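Local coordinates for Myo-inositol-1-phosphate synthase-related protein (Thermotoga maritima MSB8, PDB 3CIN) that is related to the myo-inositol-1-phosphate synthase family and binds nicotinamide-adenine-dinucleotide in a Rossmann-type domain, its precise role being unassigned, at residues N106-A111 against G253-L258; C143-F148 against V194-I199; A247-G252 against F303-I308. All coordinates share one frame; numbering follows the deposited sequence. Where two conformers were deposited one is given.

Contact 1: N106-A111 against G253-L258; sequences NLPIEA and GNMDFL. With NAD (nicotinamide-adenine-dinucleotide), chain F.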
loop_
_atom_site.group_PDB
_atom_site.type_symbol
_atom_site.label_atom_id
_atom_site.label_comp_id
_atom_site.label_asym_id
_atom_site.label_seq_id
_atom_site.Cartn_x
_atom_site.Cartn_y
_atom_site.Cartn_z
ATOM N N ASN A 106 -8.953 -26.347 -21.407
ATOM C CA ASN A 106 -8.246 -25.139 -21.708
ATOM C C ASN A 106 -6.799 -25.065 -21.213
ATOM O O ASN A 106 -6.164 -24.011 -21.374
ATOM C CB ASN A 106 -9.008 -23.950 -21.149
ATOM C CG ASN A 106 -10.420 -23.862 -21.687
ATOM O OD1 ASN A 106 -11.360 -23.553 -20.952
ATOM N ND2 ASN A 106 -10.579 -24.126 -22.981
ATOM N N LEU A 107 -6.292 -26.158 -20.645
ATOM C CA LEU A 107 -4.948 -26.232 -20.098
ATOM C C LEU A 107 -4.060 -27.182 -20.864
ATOM O O LEU A 107 -4.537 -28.133 -21.480
ATOM C CB LEU A 107 -5.003 -26.713 -18.658
ATOM C CG LEU A 107 -5.811 -25.803 -17.721
ATOM C CD1 LEU A 107 -5.949 -26.496 -16.397
ATOM C CD2 LEU A 107 -5.139 -24.470 -17.560
ATOM N N PRO A 108 -2.740 -26.967 -20.782
ATOM C CA PRO A 108 -1.788 -27.811 -21.477
ATOM C C PRO A 108 -1.550 -29.124 -20.746
ATOM O O PRO A 108 -0.432 -29.406 -20.317
ATOM C CB PRO A 108 -0.528 -26.947 -21.503
ATOM C CG PRO A 108 -0.582 -26.147 -20.322
ATOM C CD PRO A 108 -2.070 -25.890 -20.045
ATOM N N ILE A 109 -2.629 -29.889 -20.590
ATOM C CA ILE A 109 -2.632 -31.164 -19.897
ATOM C C ILE A 109 -3.224 -32.171 -20.862
ATOM O O ILE A 109 -4.282 -31.922 -21.447
ATOM C CB ILE A 109 -3.535 -31.121 -18.636
ATOM C CG1 ILE A 109 -2.940 -30.172 -17.561
ATOM C CG2 ILE A 109 -3.763 -32.523 -18.095
ATOM C CD1 ILE A 109 -3.865 -29.821 -16.431
ATOM N N GLU A 110 -2.554 -33.314 -21.014
ATOM C CA GLU A 110 -3.066 -34.427 -21.772
ATOM C C GLU A 110 -3.984 -35.232 -20.855
ATOM O O GLU A 110 -3.517 -35.896 -19.919
ATOM C CB GLU A 110 -1.879 -35.279 -22.259
ATOM C CG GLU A 110 -2.220 -36.216 -23.342
ATOM C CD GLU A 110 -1.078 -37.155 -23.667
ATOM O OE1 GLU A 110 0.090 -36.836 -23.312
ATOM O OE2 GLU A 110 -1.352 -38.208 -24.289
ATOM N N ALA A 111 -5.289 -35.134 -21.103
ATOM C CA ALA A 111 -6.306 -35.694 -20.207
ATOM C C ALA A 111 -6.654 -37.142 -20.484
ATOM O O ALA A 111 -6.721 -37.574 -21.643
ATOM C CB ALA A 111 -7.581 -34.841 -20.284
ATOM N N GLY A 253 0.302 -16.870 -10.210
ATOM C CA GLY A 253 0.990 -17.581 -11.271
ATOM C C GLY A 253 0.638 -19.046 -11.413
ATOM O O GLY A 253 1.365 -19.784 -12.126
ATOM N N ASN A 254 -0.441 -19.459 -10.781
ATOM C CA ASN A 254 -0.925 -20.841 -10.899
ATOM C C ASN A 254 -1.742 -21.074 -12.180
ATOM O O ASN A 254 -2.594 -20.262 -12.605
ATOM C CB ASN A 254 -1.702 -21.198 -9.629
ATOM C CG ASN A 254 -0.783 -21.349 -8.362
ATOM O OD1 ASN A 254 0.450 -21.561 -8.473
ATOM N ND2 ASN A 254 -1.396 -21.249 -7.153
ATOM N N MET A 255 -1.454 -22.207 -12.828
ATOM C CA MET A 255 -2.057 -22.570 -14.104
ATOM C C MET A 255 -3.599 -22.600 -13.993
ATOM O O MET A 255 -4.315 -22.273 -14.953
ATOM C CB MET A 255 -1.484 -23.953 -14.481
ATOM C CG MET A 255 -1.979 -24.645 -15.750
ATOM S SD MET A 255 -1.517 -26.428 -15.787
ATOM C CE MET A 255 -2.552 -27.044 -14.425
ATOM N N ASP A 256 -4.095 -22.931 -12.812
ATOM C CA ASP A 256 -5.529 -23.030 -12.576
ATOM C C ASP A 256 -6.276 -21.757 -12.901
ATOM O O ASP A 256 -7.473 -21.788 -13.198
ATOM C CB ASP A 256 -5.798 -23.357 -11.127
ATOM C CG ASP A 256 -7.329 -23.532 -10.809
ATOM O OD1 ASP A 256 -7.935 -24.507 -11.224
ATOM O OD2 ASP A 256 -7.950 -22.687 -10.167
ATOM N N PHE A 257 -5.597 -20.634 -12.775
ATOM C CA PHE A 257 -6.208 -19.327 -13.124
ATOM C C PHE A 257 -6.536 -19.128 -14.613
ATOM O O PHE A 257 -7.255 -18.176 -14.971
ATOM C CB PHE A 257 -5.357 -18.167 -12.627
ATOM C CG PHE A 257 -5.029 -18.251 -11.124
ATOM C CD1 PHE A 257 -5.956 -18.740 -10.198
ATOM C CD2 PHE A 257 -3.801 -17.795 -10.661
ATOM C CE1 PHE A 257 -5.620 -18.842 -8.860
ATOM C CE2 PHE A 257 -3.482 -17.890 -9.316
ATOM C CZ PHE A 257 -4.361 -18.416 -8.443
ATOM N N LEU A 258 -6.035 -20.020 -15.454
ATOM C CA LEU A 258 -6.356 -19.991 -16.864
ATOM C C LEU A 258 -7.371 -21.085 -17.267
ATOM O O LEU A 258 -7.657 -21.259 -18.454
ATOM C CB LEU A 258 -5.094 -20.205 -17.663
ATOM C CG LEU A 258 -3.980 -19.183 -17.443
ATOM C CD1 LEU A 258 -2.672 -19.702 -18.042
ATOM C CD2 LEU A 258 -4.397 -17.836 -17.991
HETATM P PA NAD F . -3.887 -27.110 -9.617
HETATM O O1A NAD F . -2.450 -26.991 -9.184
HETATM O O2A NAD F . -4.046 -26.889 -11.089
HETATM O O5B NAD F . -4.297 -28.594 -9.314
HETATM C C5B NAD F . -5.507 -29.136 -9.837
HETATM C C4B NAD F . -5.275 -30.621 -10.058
HETATM O O4B NAD F . -6.516 -31.240 -10.354
HETATM C C3B NAD F . -4.327 -30.960 -11.202
HETATM O O3B NAD F . -3.416 -31.981 -10.829
HETATM C C2B NAD F . -5.257 -31.455 -12.301
HETATM O O2B NAD F . -4.593 -32.243 -13.252
HETATM C C1B NAD F . -6.315 -32.145 -11.469
HETATM N N9A NAD F . -7.610 -32.335 -12.128
HETATM C C8A NAD F . -8.221 -31.399 -12.956
HETATM N N7A NAD F . -9.471 -31.895 -13.251
HETATM C C5A NAD F . -9.601 -33.113 -12.630
HETATM C C6A NAD F . -10.605 -34.084 -12.661
HETATM N N6A NAD F . -11.791 -33.904 -13.324
HETATM N N1A NAD F . -10.426 -35.201 -11.869
HETATM C C2A NAD F . -9.257 -35.372 -11.148
HETATM N N3A NAD F . -8.223 -34.460 -11.172
HETATM C C4A NAD F . -8.423 -33.356 -11.920
HETATM O O3 NAD F . -4.811 -26.148 -8.779
HETATM P PN NAD F . -4.662 -25.826 -7.242
HETATM O O1N NAD F . -3.994 -24.498 -7.114
HETATM O O2N NAD F . -4.212 -27.034 -6.490
HETATM O O5D NAD F . -6.179 -25.536 -6.854
HETATM C C5D NAD F . -7.095 -26.599 -6.730
HETATM C C4D NAD F . -8.526 -26.087 -6.608
HETATM O O4D NAD F . -8.656 -25.425 -5.379
HETATM C C3D NAD F . -8.988 -25.130 -7.695
HETATM O O3D NAD F . -10.381 -25.382 -8.011
HETATM C C2D NAD F . -8.904 -23.791 -6.980
HETATM O O2D NAD F . -9.835 -22.841 -7.506
HETATM C C1D NAD F . -9.322 -24.208 -5.587
HETATM N N1N NAD F . -8.920 -23.248 -4.561
HETATM C C2N NAD F . -7.626 -22.970 -4.382
HETATM C C3N NAD F . -7.343 -22.051 -3.336
HETATM C C7N NAD F . -5.946 -21.912 -2.937
HETATM O O7N NAD F . -5.035 -22.599 -3.690
HETATM N N7N NAD F . -5.620 -21.152 -1.879
HETATM C C4N NAD F . -8.331 -21.464 -2.569
HETATM C C5N NAD F . -9.644 -21.762 -2.790
HETATM C C6N NAD F . -9.918 -22.693 -3.802
#
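Met255 sends CG trans to its own backbone N (chi1 177°), carries on extended to SD and then bends at chi3 (68°), so that its thioether crosses toward Leu107 and Ile109. Leu107 holds CG on the side of its backbone N (chi1 -60°), and its two methyls share the work. CD2 rests 3.6 Å from Met255 CG and also reaches the backbone, 3.5 Å from Met255 O; CD1 approaches the methyl end at Met255 CE. Beside it Ile109 brings CD1 to 3.7 Å from Met255 CE, while Pro108 CD makes a looser touch at Met255 SD (4.3 Å). Pro108 is the centre of an inverse gamma turn, closed by a weak bond from Ile109 N to Leu107 O. No hydrogen bond joins the two segments, and the contact lies near the surface. Met255 CE also faces the dinucleotide, 3.7 Å from NAD O2A. Next along the short 3-10 turn, Asp256 points the other way: its OD2 receives a weak hydrogen bond of 3.3 Å from NAD O2D, and it also bonds Thr145. Apolar packing between two loops thus borders the diphosphate side of a Rossmann-type dinucleotide pocket.

Contact 2: C143-F148 against V194-I199; sequences CTTEAF and VIPTFI. With NAD (nicotinamide-adenine-dinucleotide), chain F.
Thr197 OG1 is gripped twice: it donates to Glu146 OE1 at 2.6 Å and accepts a hydrogen bond from a water. The hydroxyl meets the carboxylate from above, 39° out of its plane. The same water accepts from Glu146 N at 3.0 Å, so backbone and side chain of Glu146 both reach one threonine. Glu146 extends beyond CG, laying its carboxylate across Ile195 CD1; Thr170 bonds OE1 as well and Thr172 bonds OE2, which fixes the group's rotation. Both segments follow neighbouring parallel strands, 138-141 and 189-193, and such loops at the strand ends are where a Rossmann-type fold receives its dinucleotide. The nicotinamide ribose of NAD hangs from the first loop: O3D donates to Cys143 O at 2.8 Å, and O2D donates to Thr145 OG1 at 2.7 Å. Ile195 CG2 presses on the same sugar and on Cys143 O, while Cys143 SG lies against the adenine, 3.5 Å from NAD C2A. Farther from the cofactor, Phe148 has CG set between its backbone N and carbonyl carbon (chi1 68°), which brings the ring over the backbone of 197-198. Thr197 CA makes a CH-pi contact 3.6 Å from the ring centroid, nearly on the normal, and Phe198 N sits over the same face toward the rim. The Phe198 ring meets Phe148 obliquely, planes at 45°, with Phe148 CE2 over one of its faces at 3.7 Å from Phe198 CD1.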
loop_
_atom_site.group_PDB
_atom_site.type_symbol
_atom_site.label_atom_id
_atom_site.label_comp_id
_atom_site.label_asym_id
_atom_site.label_seq_id
_atom_site.Cartn_x
_atom_site.Cartn_y
_atom_site.Cartn_z
ATOM N N CYS A 143 -9.816 -30.401 -7.365
ATOM C CA CYS A 143 -9.761 -30.385 -8.822
ATOM C C CYS A 143 -9.767 -28.956 -9.389
ATOM O O CYS A 143 -10.177 -28.033 -8.717
ATOM C CB CYS A 143 -10.929 -31.161 -9.454
ATOM S SG CYS A 143 -10.827 -32.916 -9.135
ATOM N N THR A 144 -9.306 -28.816 -10.638
ATOM C CA THR A 144 -9.304 -27.593 -11.424
ATOM C C THR A 144 -10.670 -26.909 -11.369
ATOM O O THR A 144 -11.705 -27.541 -11.419
ATOM C CB THR A 144 -8.952 -27.931 -12.894
ATOM O OG1 THR A 144 -7.618 -28.478 -12.961
ATOM C CG2 THR A 144 -9.062 -26.738 -13.848
ATOM N N THR A 145 -10.659 -25.587 -11.215
ATOM C CA THR A 145 -11.896 -24.794 -11.275
ATOM C C THR A 145 -12.706 -25.047 -12.549
ATOM O O THR A 145 -12.148 -25.181 -13.629
ATOM C CB THR A 145 -11.525 -23.273 -11.203
ATOM O OG1 THR A 145 -10.633 -23.021 -10.109
ATOM C CG2 THR A 145 -12.715 -22.411 -11.035
ATOM N N GLU A 146 -14.055 -25.021 -12.420
ATOM C CA GLU A 146 -15.013 -25.532 -13.406
ATOM C C GLU A 146 -16.071 -24.513 -13.760
ATOM O O GLU A 146 -16.486 -23.724 -12.903
ATOM C CB GLU A 146 -15.800 -26.729 -12.895
ATOM C CG GLU A 146 -14.932 -27.864 -12.392
ATOM C CD GLU A 146 -15.674 -28.872 -11.569
ATOM O OE1 GLU A 146 -16.767 -28.563 -11.062
ATOM O OE2 GLU A 146 -15.120 -29.968 -11.399
ATOM N N ALA A 147 -16.438 -24.483 -15.040
ATOM C CA ALA A 147 -17.611 -23.701 -15.475
ATOM C C ALA A 147 -18.850 -24.581 -15.188
ATOM O O ALA A 147 -19.187 -25.447 -15.985
ATOM C CB ALA A 147 -17.514 -23.390 -16.946
ATOM N N PHE A 148 -19.512 -24.372 -14.052
ATOM C CA PHE A 148 -20.593 -25.257 -13.589
ATOM C C PHE A 148 -21.901 -24.493 -13.632
ATOM O O PHE A 148 -21.917 -23.240 -13.660
ATOM C CB PHE A 148 -20.340 -25.743 -12.170
ATOM C CG PHE A 148 -20.437 -24.650 -11.126
ATOM C CD1 PHE A 148 -19.399 -23.781 -10.926
ATOM C CD2 PHE A 148 -21.615 -24.447 -10.396
ATOM C CE1 PHE A 148 -19.511 -22.726 -10.031
ATOM C CE2 PHE A 148 -21.717 -23.412 -9.502
ATOM C CZ PHE A 148 -20.691 -22.571 -9.305
ATOM N N VAL A 194 -13.552 -27.864 -1.602
ATOM C CA VAL A 194 -12.890 -26.578 -1.418
ATOM C C VAL A 194 -12.776 -25.766 -2.686
ATOM O O VAL A 194 -12.102 -24.757 -2.657
ATOM C CB VAL A 194 -11.543 -26.698 -0.662
ATOM C CG1 VAL A 194 -11.837 -27.059 0.817
ATOM C CG2 VAL A 194 -10.616 -27.673 -1.322
ATOM N N ILE A 195 -13.461 -26.158 -3.761
ATOM C CA ILE A 195 -13.514 -25.379 -5.014
ATOM C C ILE A 195 -14.887 -24.700 -5.168
ATOM O O ILE A 195 -15.788 -24.948 -4.355
ATOM C CB ILE A 195 -13.056 -26.241 -6.251
ATOM C CG1 ILE A 195 -14.210 -27.041 -6.858
ATOM C CG2 ILE A 195 -11.903 -27.174 -5.854
ATOM C CD1 ILE A 195 -13.913 -27.584 -8.296
ATOM N N PRO A 196 -15.002 -23.747 -6.124
ATOM C CA PRO A 196 -16.213 -22.937 -6.220
ATOM C C PRO A 196 -17.512 -23.635 -6.565
ATOM O O PRO A 196 -18.592 -23.161 -6.209
ATOM C CB PRO A 196 -15.842 -21.846 -7.235
ATOM C CG PRO A 196 -14.383 -21.801 -7.279
ATOM C CD PRO A 196 -13.938 -23.223 -6.998
ATOM N N THR A 197 -17.432 -24.754 -7.274
ATOM C CA THR A 197 -18.621 -25.424 -7.758
ATOM C C THR A 197 -19.574 -25.705 -6.631
ATOM O O THR A 197 -19.186 -26.201 -5.570
ATOM C CB THR A 197 -18.224 -26.760 -8.408
ATOM O OG1 THR A 197 -17.387 -26.486 -9.543
ATOM C CG2 THR A 197 -19.459 -27.624 -8.770
ATOM N N PHE A 198 -20.838 -25.334 -6.817
ATOM C CA PHE A 198 -21.834 -25.565 -5.781
ATOM C C PHE A 198 -22.066 -27.076 -5.535
ATOM O O PHE A 198 -22.443 -27.832 -6.441
ATOM C CB PHE A 198 -23.190 -24.989 -6.158
ATOM C CG PHE A 198 -23.306 -23.483 -6.089
ATOM C CD1 PHE A 198 -22.237 -22.626 -5.937
ATOM C CD2 PHE A 198 -24.571 -22.920 -6.210
ATOM C CE1 PHE A 198 -22.454 -21.263 -5.893
ATOM C CE2 PHE A 198 -24.752 -21.589 -6.183
ATOM C CZ PHE A 198 -23.719 -20.770 -6.032
ATOM N N ILE A 199 -21.780 -27.509 -4.309
ATOM C CA ILE A 199 -22.146 -28.832 -3.838
ATOM C C ILE A 199 -22.929 -28.653 -2.510
ATOM O O ILE A 199 -24.163 -28.909 -2.401
ATOM C CB ILE A 199 -20.929 -29.744 -3.717
ATOM C CG1 ILE A 199 -20.256 -29.946 -5.083
ATOM C CG2 ILE A 199 -21.372 -31.094 -3.097
ATOM C CD1 ILE A 199 -21.111 -30.672 -6.135
HETATM P PA NAD F . -3.887 -27.110 -9.617
HETATM O O1A NAD F . -2.450 -26.991 -9.184
HETATM O O2A NAD F . -4.046 -26.889 -11.089
HETATM O O5B NAD F . -4.297 -28.594 -9.314
HETATM C C5B NAD F . -5.507 -29.136 -9.837
HETATM C C4B NAD F . -5.275 -30.621 -10.058
HETATM O O4B NAD F . -6.516 -31.240 -10.354
HETATM C C3B NAD F . -4.327 -30.960 -11.202
HETATM O O3B NAD F . -3.416 -31.981 -10.829
HETATM C C2B NAD F . -5.257 -31.455 -12.301
HETATM O O2B NAD F . -4.593 -32.243 -13.252
HETATM C C1B NAD F . -6.315 -32.145 -11.469
HETATM N N9A NAD F . -7.610 -32.335 -12.128
HETATM C C8A NAD F . -8.221 -31.399 -12.956
HETATM N N7A NAD F . -9.471 -31.895 -13.251
HETATM C C5A NAD F . -9.601 -33.113 -12.630
HETATM C C6A NAD F . -10.605 -34.084 -12.661
HETATM N N6A NAD F . -11.791 -33.904 -13.324
HETATM N N1A NAD F . -10.426 -35.201 -11.869
HETATM C C2A NAD F . -9.257 -35.372 -11.148
HETATM N N3A NAD F . -8.223 -34.460 -11.172
HETATM C C4A NAD F . -8.423 -33.356 -11.920
HETATM O O3 NAD F . -4.811 -26.148 -8.779
HETATM P PN NAD F . -4.662 -25.826 -7.242
HETATM O O1N NAD F . -3.994 -24.498 -7.114
HETATM O O2N NAD F . -4.212 -27.034 -6.490
HETATM O O5D NAD F . -6.179 -25.536 -6.854
HETATM C C5D NAD F . -7.095 -26.599 -6.730
HETATM C C4D NAD F . -8.526 -26.087 -6.608
HETATM O O4D NAD F . -8.656 -25.425 -5.379
HETATM C C3D NAD F . -8.988 -25.130 -7.695
HETATM O O3D NAD F . -10.381 -25.382 -8.011
HETATM C C2D NAD F . -8.904 -23.791 -6.980
HETATM O O2D NAD F . -9.835 -22.841 -7.506
HETATM C C1D NAD F . -9.322 -24.208 -5.587
HETATM N N1N NAD F . -8.920 -23.248 -4.561
HETATM C C2N NAD F . -7.626 -22.970 -4.382
HETATM C C3N NAD F . -7.343 -22.051 -3.336
HETATM C C7N NAD F . -5.946 -21.912 -2.937
HETATM O O7N NAD F . -5.035 -22.599 -3.690
HETATM N N7N NAD F . -5.620 -21.152 -1.879
HETATM C C4N NAD F . -8.331 -21.464 -2.569
HETATM C C5N NAD F . -9.644 -21.762 -2.790
HETATM C C6N NAD F . -9.918 -22.693 -3.802
HETATM O O HOH W 1 -15.407 -24.516 -9.803
#

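Contact 3: A247-G252 against F303-I308; sequences AQFNIG and FIAIHI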
loop_
_atom_site.group_PDB
_atom_site.type_symbol
_atom_site.label_atom_id
_atom_site.label_comp_id
_atom_site.label_asym_id
_atom_site.label_seq_id
_atom_site.Cartn_x
_atom_site.Cartn_y
_atom_site.Cartn_z
ATOM N N ALA A 247 -13.021 -2.363 -3.835
ATOM C CA ALA A 247 -12.318 -2.903 -5.008
ATOM C C ALA A 247 -11.285 -3.872 -4.548
ATOM O O ALA A 247 -10.522 -3.566 -3.612
ATOM C CB ALA A 247 -11.643 -1.824 -5.773
ATOM N N GLN A 248 -11.228 -5.034 -5.188
ATOM C CA GLN A 248 -10.310 -6.099 -4.760
ATOM C C GLN A 248 -9.620 -6.576 -6.000
ATOM O O GLN A 248 -10.291 -6.751 -7.038
ATOM C CB GLN A 248 -11.098 -7.212 -4.084
ATOM C CG GLN A 248 -10.234 -8.329 -3.622
ATOM C CD GLN A 248 -11.043 -9.397 -2.978
ATOM O OE1 GLN A 248 -11.604 -9.181 -1.936
ATOM N NE2 GLN A 248 -11.114 -10.569 -3.607
ATOM N N PHE A 249 -8.299 -6.687 -5.959
ATOM C CA PHE A 249 -7.531 -7.187 -7.086
ATOM C C PHE A 249 -6.763 -8.356 -6.594
ATOM O O PHE A 249 -6.200 -8.256 -5.508
ATOM C CB PHE A 249 -6.583 -6.107 -7.544
ATOM C CG PHE A 249 -5.637 -6.492 -8.671
ATOM C CD1 PHE A 249 -6.120 -6.917 -9.901
ATOM C CD2 PHE A 249 -4.260 -6.355 -8.519
ATOM C CE1 PHE A 249 -5.235 -7.217 -10.959
ATOM C CE2 PHE A 249 -3.390 -6.674 -9.552
ATOM C CZ PHE A 249 -3.885 -7.084 -10.782
ATOM N N ASN A 250 -6.728 -9.456 -7.364
ATOM C CA ASN A 250 -5.975 -10.641 -6.945
ATOM C C ASN A 250 -5.339 -11.277 -8.176
ATOM O O ASN A 250 -5.995 -11.429 -9.192
ATOM C CB ASN A 250 -6.840 -11.615 -6.161
ATOM C CG ASN A 250 -8.328 -11.493 -6.496
ATOM O OD1 ASN A 250 -8.987 -10.468 -6.185
ATOM N ND2 ASN A 250 -8.866 -12.513 -7.140
ATOM N N ILE A 251 -4.057 -11.591 -8.110
ATOM C CA ILE A 251 -3.329 -12.113 -9.254
ATOM C C ILE A 251 -2.264 -13.090 -8.763
ATOM O O ILE A 251 -1.680 -12.897 -7.700
ATOM C CB ILE A 251 -2.731 -10.999 -10.086
ATOM C CG1 ILE A 251 -2.149 -11.454 -11.377
ATOM C CG2 ILE A 251 -1.611 -10.129 -9.340
ATOM C CD1 ILE A 251 -1.913 -10.308 -12.301
ATOM N N GLY A 252 -1.982 -14.091 -9.572
ATOM C CA GLY A 252 -0.979 -15.092 -9.212
ATOM C C GLY A 252 -0.569 -15.893 -10.434
ATOM O O GLY A 252 -1.029 -15.622 -11.535
ATOM N N PHE A 303 -0.464 -11.787 -5.321
ATOM C CA PHE A 303 -0.456 -10.395 -4.922
ATOM C C PHE A 303 -1.915 -10.000 -4.813
ATOM O O PHE A 303 -2.700 -10.299 -5.699
ATOM C CB PHE A 303 0.236 -9.495 -5.924
ATOM C CG PHE A 303 0.056 -8.041 -5.642
ATOM C CD1 PHE A 303 0.625 -7.440 -4.513
ATOM C CD2 PHE A 303 -0.699 -7.236 -6.516
ATOM C CE1 PHE A 303 0.447 -6.079 -4.262
ATOM C CE2 PHE A 303 -0.854 -5.864 -6.281
ATOM C CZ PHE A 303 -0.306 -5.287 -5.122
ATOM N N ILE A 304 -2.273 -9.338 -3.726
ATOM C CA ILE A 304 -3.627 -8.814 -3.541
ATOM C C ILE A 304 -3.568 -7.307 -3.280
ATOM O O ILE A 304 -2.642 -6.784 -2.680
ATOM C CB ILE A 304 -4.395 -9.584 -2.413
ATOM C CG1 ILE A 304 -3.855 -9.293 -1.022
ATOM C CG2 ILE A 304 -4.408 -11.148 -2.658
ATOM C CD1 ILE A 304 -4.811 -9.706 0.113
ATOM N N ALA A 305 -4.628 -6.587 -3.698
ATOM C CA ALA A 305 -4.758 -5.166 -3.425
ATOM C C ALA A 305 -6.227 -4.911 -3.162
ATOM O O ALA A 305 -7.065 -5.386 -3.879
ATOM C CB ALA A 305 -4.205 -4.305 -4.559
ATOM N N ILE A 306 -6.559 -4.227 -2.076
ATOM C CA ILE A 306 -7.963 -3.991 -1.703
ATOM C C ILE A 306 -8.068 -2.495 -1.393
ATOM O O ILE A 306 -7.228 -1.941 -0.734
ATOM C CB ILE A 306 -8.364 -4.815 -0.463
ATOM C CG1 ILE A 306 -8.367 -6.333 -0.654
ATOM C CG2 ILE A 306 -9.779 -4.505 0.059
ATOM C CD1 ILE A 306 -8.145 -7.139 0.622
ATOM N N HIS A 307 -9.138 -1.848 -1.872
ATOM C CA HIS A 307 -9.399 -0.464 -1.574
ATOM C C HIS A 307 -10.821 -0.330 -1.139
ATOM O O HIS A 307 -11.742 -0.775 -1.829
ATOM C CB HIS A 307 -9.237 0.372 -2.816
ATOM C CG HIS A 307 -9.581 1.824 -2.634
ATOM N ND1 HIS A 307 -10.751 2.382 -3.107
ATOM C CD2 HIS A 307 -8.911 2.821 -2.020
ATOM C CE1 HIS A 307 -10.778 3.663 -2.785
ATOM N NE2 HIS A 307 -9.671 3.956 -2.131
ATOM N N ILE A 308 -11.016 0.319 0.009
ATOM C CA ILE A 308 -12.382 0.504 0.557
ATOM C C ILE A 308 -12.462 1.930 0.992
ATOM O O ILE A 308 -11.565 2.434 1.636
ATOM C CB ILE A 308 -12.678 -0.481 1.729
ATOM C CG1 ILE A 308 -12.705 -1.913 1.201
ATOM C CG2 ILE A 308 -14.043 -0.206 2.370
ATOM C CD1 ILE A 308 -12.687 -3.009 2.311
#
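Ala247 and His307 exchange two hydrogen bonds, the first of three such pairs in an antiparallel stretch of a mixed beta sheet, where segments 247-252 and 303-308, on strands 242-252 and 301-311, run at 177° to each other. Ala247 N donates to His307 O at 2.9 Å, and His307 N returns to Ala247 O, both donors lying in the carbonyl plane. Phe249 and Ala305 repeat the exchange: Phe249 N reaches Ala305 O at 2.7 Å, whereas Ala305 N comes to Phe249 O tilted 21° from the carbonyl plane. Ile251 and Phe303 form the third pair, with Phe303 N to Ile251 O at 2.9 Å. All six backbone N-H groups and all six carbonyls of these residues are therefore satisfied across the strands. Four of the carbonyls also receive a CA-H...O contact, as from Ile306 CA to Ala247 O at 3.2 Å. The alternate residues Gln248 and Asn250 turn their backbone bonds outward to strand 287-294, and on the face towards helix 225-238 their buried side-chain ends are satisfied too: Gln248 OE1 by Thr229, Gln248 NE2 by Thr226, and Asn250 ND2 by Thr292 and the carbonyl of Lys290. A weak bond of 3.3 Å ties Gln248 NE2 to Asn250 OD1. On that face Gln248 CG lies beside Ile306 CG1. The other face carries Ala247, Phe249, Ile251, Phe303, Ala305 and His307 and packs on a second subunit, where Phe303 stacks on His307 of that subunit, while within the chain Glu319 bonds His307 NE2. Within this face Phe303 offers its edge, near the ring plane, to Ile251 CG2, which lies 3.9 Å from Phe303 CB.

In the fold
Along the chain the order is 106-111, 143-148, 194-199, 247-252, 253-258, 303-308, so contact 2 falls between the two halves of contact 1, while contacts 1 and 3 alternate. Contacts 1 and 2 lie with centres about 15 Å apart and share NAD; Asp256 OD2 and Thr145 OG1, 2.7 Å apart, probably hydrogen-bond beside the ribose. Contact 2 belongs to loops of the parallel seven-stranded sheet. Contact 3, about 22 Å between centres from either, belongs to the mixed four-stranded sheet that meets a second subunit. Strand 242-252 runs directly into 253-258, so the chain passes from the subunit-facing sheet to the cofactor pocket without a break.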